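Long-range contacts in Asp/Glu-specific dipeptidyl-peptidase (Flavobacterium psychrophilum, PDB 5JXF), which removes dipeptides from the N-terminus of oligopeptides as a serine peptidase of family S46, cleaving strictly after aspartate or glutamate: residues Trp231-Met240 with Val699-Val710; Pro268-Asp278 with Glu722-Lys730. All blocks are in the same frame, centred on the assembly; numbering follows the deposited sequence.

Contact 1: Trp231-Met240 with Val699-Val710; sequences WPRHTGDFSM and VMVDMRYVLFIV
F238 and V706 meet at the seam between the two beta-barrels of a chymotrypsin-like catalytic domain, where 231-240 leads from a loop into strand 239-245 of one barrel and 699-710 runs from a strand of the other into helix 703-713. The helix side is the tightly packed part. V706 CG1 lies over the centre of the F238 ring in a CH-pi contact, 3.8 Å from the centroid and 9° off the ring normal. I709 CG2 reaches the edge of the same ring, 3.7 Å from F238 CE1. With CG lodged between its backbone N and carbonyl carbon (chi1 82°), F238 presents its ring to this row of helix side chains. Beyond it, the extended M240 brings CE to within 3.7 Å of V710 CG2.

Two successive inverse gamma turns, centred on G236 and D237, lead up to F238. G236 CA abuts the edge of the Y705 ring, 3.5 Å from CE2, while V701 CG2 approaches D237 N at 3.5 Å. This packing backs D237, which by similarity belongs to the charge relay system; its OD2 is hydrogen-bonded to H101 ND1.

Contacts are sparser toward W231, whose NE1 bonds to N604 O, and R233, which forms a salt bridge with D679. Here V699 supplies a single methyl group: CG1 lies obliquely 3.8 Å from W231 CE3 and 4.3 Å from R233 CB.

Contact 2: Pro268-Asp278 with Glu722-Lys730; sequences PVSLDGVQEDD and EMKLVHPKK
The D272 carboxylate engages a histidine side chain and a backbone amide of the C-terminal tail at once. OD1 is met on its syn side by H727 ND1 at 2.8 Å, the oxygen lying close to the imidazole plane, although ring and carboxylate planes lie 42° apart. OD2 turns its anti lone pair to K729 N, 2.7 Å away, within the type I turn H727-K730. An ST turn, in which S270 OG accepts from D272 N, holds the aspartate's own backbone.

Ahead of H727 the tail pairs as a two-stranded parallel sheet, V269 beside L725 and S270 beside V726. Three backbone bonds join the segments: V269 N to K724 O, V726 N to V269 O, and L271 N to V726 O. L271 CD1 packs on L725 CB at 3.9 Å. V269 and L271 also pack on L707 of helix 703-713, and S270 on I674 of strand 673-680.

Further on, the extended K729 chain runs past D272 to D278, where NZ forms a 2.7 Å salt bridge on the syn lone pair of OD2; OD2 also accepts a hydrogen bond from Q275 N, which comes from above the carboxylate plane. One salt bridge and the two bonds to D272 thus supplement the strand pairing, and D272 would probably favour a protonated, cationic H727.

From the N terminus, the chain passes first through 231-240 and soon afterwards through 268-278; both then wait for partners until the far end of the sequence, after the many helices in between. Contact 1 closes its loop at 699-710, joining the two barrels, and contact 2 closes at 722-730, fastening the C-terminal tail beside the second. Their segments alternate, so the two loops cross and neither nests within the other. Helix 703-713, part of contact 1, also bears on contact 2: L707 CD2 comes 3.5 Å from M723 SD and M703 CE 3.8 Å from V269 CG1. R704, at the start of that helix, also packs against G273.

Contact 1: Trp231-Met240 with Val699-Val710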
loop_
_atom_site.group_PDB
_atom_site.type_symbol
_atom_site.label_atom_id
_atom_site.label_comp_id
_atom_site.label_asym_id
_atom_site.label_seq_id
_atom_site.Cartn_x
_atom_site.Cartn_y
_atom_site.Cartn_z
ATOM N N TRP A 231 -3.198 7.639 6.004
ATOM C CA TRP A 231 -3.730 6.843 7.100
ATOM C C TRP A 231 -3.698 5.345 6.681
ATOM O O TRP A 231 -3.933 5.034 5.513
ATOM C CB TRP A 231 -5.161 7.254 7.427
ATOM C CG TRP A 231 -5.749 6.471 8.560
ATOM C CD1 TRP A 231 -6.644 5.442 8.478
ATOM C CD2 TRP A 231 -5.478 6.661 9.948
ATOM N NE1 TRP A 231 -6.943 4.976 9.735
ATOM C CE2 TRP A 231 -6.236 5.705 10.655
ATOM C CE3 TRP A 231 -4.671 7.550 10.663
ATOM C CZ2 TRP A 231 -6.191 5.599 12.037
ATOM C CZ3 TRP A 231 -4.626 7.438 12.032
ATOM C CH2 TRP A 231 -5.386 6.475 12.708
ATOM N N PRO A 232 -3.407 4.418 7.610
ATOM C CA PRO A 232 -2.993 4.503 9.017
ATOM C C PRO A 232 -1.669 5.241 9.209
ATOM O O PRO A 232 -0.777 5.208 8.356
ATOM C CB PRO A 232 -2.862 3.041 9.433
ATOM C CG PRO A 232 -3.793 2.311 8.508
ATOM C CD PRO A 232 -3.666 3.018 7.209
ATOM N N ARG A 233 -1.576 5.952 10.322
ATOM C CA ARG A 233 -0.403 6.747 10.628
ATOM C C ARG A 233 -0.014 6.489 12.073
ATOM O O ARG A 233 -0.874 6.369 12.948
ATOM C CB ARG A 233 -0.675 8.251 10.410
ATOM C CG ARG A 233 0.490 9.166 10.815
ATOM C CD ARG A 233 1.391 9.477 9.612
ATOM N NE ARG A 233 0.572 10.212 8.692
ATOM C CZ ARG A 233 0.775 11.449 8.281
ATOM N NH1 ARG A 233 1.850 12.142 8.631
ATOM N NH2 ARG A 233 -0.104 11.953 7.460
ATOM N N HIS A 234 1.286 6.433 12.328
ATOM C CA HIS A 234 1.780 6.160 13.662
ATOM C C HIS A 234 2.832 7.174 14.081
ATOM O O HIS A 234 3.841 6.804 14.685
ATOM C CB HIS A 234 2.349 4.736 13.720
ATOM C CG HIS A 234 1.415 3.704 13.177
ATOM N ND1 HIS A 234 1.125 3.600 11.839
ATOM C CD2 HIS A 234 0.682 2.749 13.799
ATOM C CE1 HIS A 234 0.263 2.616 11.649
ATOM N NE2 HIS A 234 -0.022 2.082 12.823
ATOM N N THR A 235 2.563 8.454 13.793
ATOM C CA THR A 235 3.512 9.552 14.010
ATOM C C THR A 235 3.209 10.400 15.244
ATOM O O THR A 235 2.109 10.944 15.375
ATOM C CB THR A 235 3.536 10.497 12.797
ATOM O OG1 THR A 235 3.770 9.745 11.595
ATOM C CG2 THR A 235 4.617 11.553 12.965
ATOM N N GLY A 236 4.184 10.531 16.142
ATOM C CA GLY A 236 4.035 11.399 17.302
ATOM C C GLY A 236 4.360 12.843 16.954
ATOM O O GLY A 236 5.364 13.392 17.401
ATOM N N ASP A 237 3.501 13.458 16.160
ATOM C CA ASP A 237 3.833 14.728 15.535
ATOM C C ASP A 237 3.554 15.889 16.492
ATOM O O ASP A 237 2.492 16.486 16.409
ATOM C CB ASP A 237 3.031 14.895 14.240
ATOM C CG ASP A 237 3.569 16.027 13.339
ATOM O OD1 ASP A 237 4.373 16.861 13.810
ATOM O OD2 ASP A 237 3.165 16.098 12.160
ATOM N N PHE A 238 4.485 16.186 17.403
ATOM C CA PHE A 238 4.287 17.294 18.332
ATOM C C PHE A 238 5.575 17.991 18.772
ATOM O O PHE A 238 6.669 17.441 18.652
ATOM C CB PHE A 238 3.520 16.818 19.573
ATOM C CG PHE A 238 4.375 16.150 20.609
ATOM C CD1 PHE A 238 4.670 14.794 20.522
ATOM C CD2 PHE A 238 4.868 16.880 21.686
ATOM C CE1 PHE A 238 5.454 14.174 21.489
ATOM C CE2 PHE A 238 5.650 16.291 22.648
ATOM C CZ PHE A 238 5.942 14.916 22.560
ATOM N N SER A 239 5.432 19.216 19.276
ATOM C CA SER A 239 6.531 19.897 19.961
ATOM C C SER A 239 5.934 20.904 20.950
ATOM O O SER A 239 4.759 21.238 20.862
ATOM C CB SER A 239 7.472 20.583 18.970
ATOM O OG SER A 239 6.776 21.533 18.177
ATOM N N MET A 240 6.734 21.345 21.909
ATOM C CA MET A 240 6.232 22.202 22.974
ATOM C C MET A 240 7.022 23.484 23.077
ATOM O O MET A 240 8.246 23.493 22.983
ATOM C CB MET A 240 6.251 21.476 24.312
ATOM C CG MET A 240 5.254 20.326 24.380
ATOM S SD MET A 240 5.131 19.570 26.005
ATOM C CE MET A 240 3.729 18.468 25.780
ATOM N N VAL A 699 -6.302 13.802 10.681
ATOM C CA VAL A 699 -5.472 12.924 11.498
ATOM C C VAL A 699 -4.925 13.673 12.707
ATOM O O VAL A 699 -4.363 14.767 12.570
ATOM C CB VAL A 699 -4.312 12.340 10.683
ATOM C CG1 VAL A 699 -3.667 11.120 11.402
ATOM C CG2 VAL A 699 -4.833 11.921 9.314
ATOM N N MET A 700 -5.089 13.058 13.879
ATOM C CA MET A 700 -4.719 13.624 15.183
ATOM C C MET A 700 -3.784 12.734 15.966
ATOM O O MET A 700 -3.935 11.506 15.977
ATOM C CB MET A 700 -5.976 13.878 16.022
ATOM C CG MET A 700 -6.831 15.055 15.564
ATOM S SD MET A 700 -8.620 14.821 15.794
ATOM C CE MET A 700 -8.923 13.469 14.632
ATOM N N VAL A 701 -2.802 13.330 16.627
ATOM C CA VAL A 701 -2.025 12.551 17.584
ATOM C C VAL A 701 -2.874 12.398 18.834
ATOM O O VAL A 701 -3.422 13.381 19.333
ATOM C CB VAL A 701 -0.670 13.197 17.971
ATOM C CG1 VAL A 701 0.228 12.147 18.638
ATOM C CG2 VAL A 701 0.030 13.825 16.779
ATOM N N ASP A 702 -2.986 11.169 19.333
ATOM C CA ASP A 702 -3.661 10.887 20.598
ATOM C C ASP A 702 -2.883 11.535 21.749
ATOM O O ASP A 702 -1.670 11.352 21.818
ATOM C CB ASP A 702 -3.760 9.350 20.779
ATOM C CG ASP A 702 -4.743 8.948 21.847
ATOM O OD1 ASP A 702 -4.575 9.388 23.012
ATOM O OD2 ASP A 702 -5.699 8.212 21.505
ATOM N N MET A 703 -3.542 12.287 22.646
ATOM C CA MET A 703 -2.818 13.007 23.712
ATOM C C MET A 703 -2.149 12.011 24.682
ATOM O O MET A 703 -1.102 12.304 25.273
ATOM C CB MET A 703 -3.743 13.984 24.468
ATOM C CG MET A 703 -3.860 15.424 23.783
ATOM S SD MET A 703 -2.276 16.084 23.340
ATOM C CE MET A 703 -1.595 16.268 24.984
ATOM N N ARG A 704 -2.722 10.821 24.826
ATOM C CA ARG A 704 -2.042 9.771 25.591
ATOM C C ARG A 704 -0.635 9.449 25.056
ATOM O O ARG A 704 0.289 9.246 25.834
ATOM C CB ARG A 704 -2.889 8.498 25.633
ATOM C CG ARG A 704 -4.126 8.652 26.509
ATOM C CD ARG A 704 -5.045 7.457 26.378
ATOM N NE ARG A 704 -5.625 7.388 25.042
ATOM C CZ ARG A 704 -6.508 6.470 24.655
ATOM N NH1 ARG A 704 -6.917 5.544 25.516
ATOM N NH2 ARG A 704 -6.986 6.481 23.408
ATOM N N TYR A 705 -0.461 9.429 23.741
ATOM C CA TYR A 705 0.865 9.203 23.142
ATOM C C TYR A 705 1.801 10.397 23.331
ATOM O O TYR A 705 2.999 10.220 23.579
ATOM C CB TYR A 705 0.728 8.885 21.650
ATOM C CG TYR A 705 2.021 8.407 21.013
ATOM C CD1 TYR A 705 2.734 7.346 21.561
ATOM C CD2 TYR A 705 2.503 8.987 19.856
ATOM C CE1 TYR A 705 3.906 6.903 20.993
ATOM C CE2 TYR A 705 3.669 8.549 19.274
ATOM C CZ TYR A 705 4.362 7.505 19.848
ATOM O OH TYR A 705 5.526 7.088 19.277
ATOM N N VAL A 706 1.258 11.615 23.188
ATOM C CA VAL A 706 2.049 12.809 23.468
ATOM C C VAL A 706 2.633 12.756 24.876
ATOM O O VAL A 706 3.849 12.874 25.071
ATOM C CB VAL A 706 1.211 14.092 23.314
ATOM C CG1 VAL A 706 2.027 15.318 23.725
ATOM C CG2 VAL A 706 0.714 14.212 21.881
ATOM N N LEU A 707 1.770 12.543 25.861
ATOM C CA LEU A 707 2.223 12.541 27.250
ATOM C C LEU A 707 3.188 11.377 27.522
ATOM O O LEU A 707 4.210 11.551 28.189
ATOM C CB LEU A 707 1.027 12.483 28.201
ATOM C CG LEU A 707 -0.024 13.596 28.116
ATOM C CD1 LEU A 707 -1.172 13.283 29.060
ATOM C CD2 LEU A 707 0.567 14.975 28.429
ATOM N N PHE A 708 2.872 10.205 26.981
ATOM C CA PHE A 708 3.795 9.067 27.021
ATOM C C PHE A 708 5.196 9.448 26.520
ATOM O O PHE A 708 6.202 9.100 27.134
ATOM C CB PHE A 708 3.250 7.897 26.185
ATOM C CG PHE A 708 4.195 6.733 26.079
ATOM C CD1 PHE A 708 4.244 5.761 27.078
ATOM C CD2 PHE A 708 5.027 6.598 24.983
ATOM C CE1 PHE A 708 5.117 4.680 26.981
ATOM C CE2 PHE A 708 5.894 5.512 24.874
ATOM C CZ PHE A 708 5.945 4.552 25.880
ATOM N N ILE A 709 5.262 10.169 25.411
ATOM C CA ILE A 709 6.562 10.496 24.857
ATOM C C ILE A 709 7.273 11.527 25.755
ATOM O O ILE A 709 8.454 11.379 26.064
ATOM C CB ILE A 709 6.430 11.016 23.433
ATOM C CG1 ILE A 709 5.988 9.879 22.512
ATOM C CG2 ILE A 709 7.749 11.601 22.953
ATOM C CD1 ILE A 709 7.091 8.844 22.274
ATOM N N VAL A 710 6.543 12.551 26.189
ATOM C CA VAL A 710 7.086 13.530 27.127
ATOM C C VAL A 710 7.627 12.846 28.391
ATOM O O VAL A 710 8.710 13.172 28.917
ATOM C CB VAL A 710 6.007 14.561 27.528
ATOM C CG1 VAL A 710 6.539 15.480 28.608
ATOM C CG2 VAL A 710 5.532 15.332 26.299
#

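Contact 2: Pro268-Asp278 with Glu722-Lys730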
loop_
_atom_site.group_PDB
_atom_site.type_symbol
_atom_site.label_atom_id
_atom_site.label_comp_id
_atom_site.label_asym_id
_atom_site.label_seq_id
_atom_site.Cartn_x
_atom_site.Cartn_y
_atom_site.Cartn_z
ATOM N N PRO A 268 -7.438 21.538 29.878
ATOM C CA PRO A 268 -7.061 20.327 30.609
ATOM C C PRO A 268 -6.866 19.206 29.570
ATOM O O PRO A 268 -7.472 19.289 28.498
ATOM C CB PRO A 268 -8.266 20.055 31.509
ATOM C CG PRO A 268 -9.128 21.289 31.435
ATOM C CD PRO A 268 -8.845 21.894 30.092
ATOM N N VAL A 269 -6.025 18.224 29.888
ATOM C CA VAL A 269 -5.705 17.127 28.996
ATOM C C VAL A 269 -6.327 15.838 29.513
ATOM O O VAL A 269 -6.051 15.420 30.633
ATOM C CB VAL A 269 -4.178 16.924 28.860
ATOM C CG1 VAL A 269 -3.894 15.743 27.963
ATOM C CG2 VAL A 269 -3.513 18.189 28.323
ATOM N N SER A 270 -7.167 15.219 28.694
ATOM C CA SER A 270 -7.831 13.971 29.062
ATOM C C SER A 270 -6.906 12.740 29.052
ATOM O O SER A 270 -6.017 12.645 28.212
ATOM C CB SER A 270 -9.003 13.717 28.121
ATOM O OG SER A 270 -9.548 12.432 28.354
ATOM N N LEU A 271 -7.118 11.812 29.988
ATOM C CA LEU A 271 -6.385 10.530 30.014
ATOM C C LEU A 271 -7.306 9.349 29.739
ATOM O O LEU A 271 -6.887 8.212 29.858
ATOM C CB LEU A 271 -5.704 10.300 31.368
ATOM C CG LEU A 271 -4.467 11.084 31.793
ATOM C CD1 LEU A 271 -4.258 10.962 33.300
ATOM C CD2 LEU A 271 -3.257 10.599 31.062
ATOM N N ASP A 272 -8.558 9.630 29.390
ATOM C CA ASP A 272 -9.581 8.610 29.217
ATOM C C ASP A 272 -9.758 8.251 27.755
ATOM O O ASP A 272 -10.661 7.495 27.413
ATOM C CB ASP A 272 -10.924 9.075 29.793
ATOM C CG ASP A 272 -10.944 9.065 31.319
ATOM O OD1 ASP A 272 -9.882 8.788 31.933
ATOM O OD2 ASP A 272 -12.021 9.343 31.903
ATOM N N GLY A 273 -8.920 8.838 26.902
ATOM C CA GLY A 273 -8.876 8.502 25.490
ATOM C C GLY A 273 -10.103 8.757 24.635
ATOM O O GLY A 273 -11.054 9.428 25.050
ATOM N N VAL A 274 -10.062 8.211 23.420
ATOM C CA VAL A 274 -11.128 8.385 22.442
ATOM C C VAL A 274 -11.665 7.055 21.938
ATOM O O VAL A 274 -10.898 6.126 21.681
ATOM C CB VAL A 274 -10.655 9.180 21.222
ATOM C CG1 VAL A 274 -10.362 10.672 21.602
ATOM C CG2 VAL A 274 -9.413 8.536 20.648
ATOM N N GLN A 275 -12.981 6.984 21.767
ATOM C CA GLN A 275 -13.615 5.834 21.150
ATOM C C GLN A 275 -14.396 6.347 19.948
ATOM O O GLN A 275 -14.789 7.517 19.913
ATOM C CB GLN A 275 -14.524 5.096 22.153
ATOM C CG GLN A 275 -15.470 4.074 21.515
ATOM C CD GLN A 275 -16.317 3.319 22.529
ATOM O OE1 GLN A 275 -16.736 3.878 23.545
ATOM N NE2 GLN A 275 -16.597 2.044 22.240
ATOM N N GLU A 276 -14.579 5.479 18.960
ATOM C CA GLU A 276 -15.397 5.741 17.781
ATOM C C GLU A 276 -16.724 6.400 18.147
ATOM O O GLU A 276 -17.340 6.036 19.142
ATOM C CB GLU A 276 -15.645 4.406 17.014
ATOM C CG GLU A 276 -16.538 4.509 15.770
ATOM C CD GLU A 276 -16.517 3.220 14.904
ATOM O OE1 GLU A 276 -15.998 2.184 15.385
ATOM O OE2 GLU A 276 -17.004 3.251 13.746
ATOM N N ASP A 277 -17.143 7.359 17.322
ATOM C CA ASP A 277 -18.341 8.179 17.520
ATOM C C ASP A 277 -18.189 9.271 18.594
ATOM O O ASP A 277 -19.132 10.000 18.831
ATOM C CB ASP A 277 -19.556 7.324 17.880
ATOM C CG ASP A 277 -19.951 6.372 16.780
ATOM O OD1 ASP A 277 -19.752 6.706 15.591
ATOM O OD2 ASP A 277 -20.463 5.280 17.115
ATOM N N ASP A 278 -17.047 9.348 19.268
ATOM C CA ASP A 278 -16.818 10.457 20.196
ATOM C C ASP A 278 -16.894 11.771 19.442
ATOM O O ASP A 278 -16.275 11.924 18.388
ATOM C CB ASP A 278 -15.464 10.361 20.896
ATOM C CG ASP A 278 -15.484 9.432 22.093
ATOM O OD1 ASP A 278 -16.569 8.926 22.450
ATOM O OD2 ASP A 278 -14.405 9.246 22.698
ATOM N N GLU A 722 2.776 20.383 35.241
ATOM C CA GLU A 722 2.263 21.703 34.890
ATOM C C GLU A 722 0.838 21.612 34.347
ATOM O O GLU A 722 0.094 22.581 34.381
ATOM C CB GLU A 722 3.183 22.331 33.843
ATOM C CG GLU A 722 3.348 23.801 33.884
ATOM C CD GLU A 722 4.311 24.272 32.810
ATOM O OE1 GLU A 722 5.424 23.716 32.716
ATOM O OE2 GLU A 722 3.934 25.178 32.037
ATOM N N MET A 723 0.458 20.449 33.827
ATOM C CA MET A 723 -0.843 20.351 33.167
ATOM C C MET A 723 -1.938 19.946 34.148
ATOM O O MET A 723 -1.665 19.563 35.273
ATOM C CB MET A 723 -0.786 19.362 32.010
ATOM C CG MET A 723 0.343 19.613 31.016
ATOM S SD MET A 723 0.500 18.189 29.916
ATOM C CE MET A 723 2.225 18.316 29.455
ATOM N N LYS A 724 -3.185 20.062 33.726
ATOM C CA LYS A 724 -4.279 19.515 34.503
ATOM C C LYS A 724 -4.807 18.256 33.797
ATOM O O LYS A 724 -5.537 18.345 32.820
ATOM C CB LYS A 724 -5.383 20.549 34.687
ATOM C CG LYS A 724 -6.621 19.996 35.386
ATOM C CD LYS A 724 -7.648 21.092 35.590
ATOM C CE LYS A 724 -8.831 20.620 36.413
ATOM N NZ LYS A 724 -9.773 21.745 36.656
ATOM N N LEU A 725 -4.400 17.090 34.292
ATOM C CA LEU A 725 -4.818 15.806 33.738
ATOM C C LEU A 725 -6.187 15.446 34.281
ATOM O O LEU A 725 -6.399 15.500 35.483
ATOM C CB LEU A 725 -3.791 14.732 34.090
ATOM C CG LEU A 725 -2.366 15.078 33.653
ATOM C CD1 LEU A 725 -1.426 13.933 33.965
ATOM C CD2 LEU A 725 -2.320 15.416 32.155
ATOM N N VAL A 726 -7.133 15.124 33.410
ATOM C CA VAL A 726 -8.500 14.854 33.866
ATOM C C VAL A 726 -9.063 13.537 33.318
ATOM O O VAL A 726 -8.544 12.985 32.344
ATOM C CB VAL A 726 -9.461 15.988 33.475
ATOM C CG1 VAL A 726 -9.129 17.259 34.263
ATOM C CG2 VAL A 726 -9.406 16.259 31.966
ATOM N N HIS A 727 -10.142 13.065 33.941
ATOM C CA HIS A 727 -10.805 11.811 33.569
ATOM C C HIS A 727 -12.295 11.984 33.271
ATOM O O HIS A 727 -13.133 11.561 34.061
ATOM C CB HIS A 727 -10.662 10.785 34.687
ATOM C CG HIS A 727 -9.248 10.422 35.005
ATOM N ND1 HIS A 727 -8.567 9.429 34.336
ATOM C CD2 HIS A 727 -8.401 10.888 35.953
ATOM C CE1 HIS A 727 -7.353 9.313 34.841
ATOM N NE2 HIS A 727 -7.225 10.187 35.823
ATOM N N PRO A 728 -12.631 12.575 32.118
ATOM C CA PRO A 728 -14.022 12.875 31.752
ATOM C C PRO A 728 -14.917 11.662 31.519
ATOM O O PRO A 728 -16.133 11.818 31.483
ATOM C CB PRO A 728 -13.873 13.659 30.444
ATOM C CG PRO A 728 -12.596 13.199 29.887
ATOM C CD PRO A 728 -11.694 12.980 31.060
ATOM N N LYS A 729 -14.352 10.480 31.326
ATOM C CA LYS A 729 -15.198 9.330 31.025
ATOM C C LYS A 729 -15.500 8.541 32.298
ATOM O O LYS A 729 -16.209 7.541 32.272
ATOM C CB LYS A 729 -14.544 8.452 29.952
ATOM C CG LYS A 729 -14.444 9.151 28.592
ATOM C CD LYS A 729 -14.133 8.185 27.461
ATOM C CE LYS A 729 -14.373 8.800 26.094
ATOM N NZ LYS A 729 -14.206 7.791 24.958
ATOM N N LYS A 730 -14.982 9.029 33.420
ATOM C CA LYS A 730 -15.185 8.373 34.701
ATOM C C LYS A 730 -16.403 8.924 35.431
ATOM O O LYS A 730 -17.492 8.360 35.328
ATOM C CB LYS A 730 -13.937 8.517 35.572
ATOM C CG LYS A 730 -12.827 7.506 35.255
ATOM C CD LYS A 730 -11.858 7.371 36.439
ATOM C CE LYS A 730 -12.580 7.399 37.803
ATOM N NZ LYS A 730 -13.716 6.424 37.911
HETATM O O HOH W 1 -11.963 6.110 25.697
#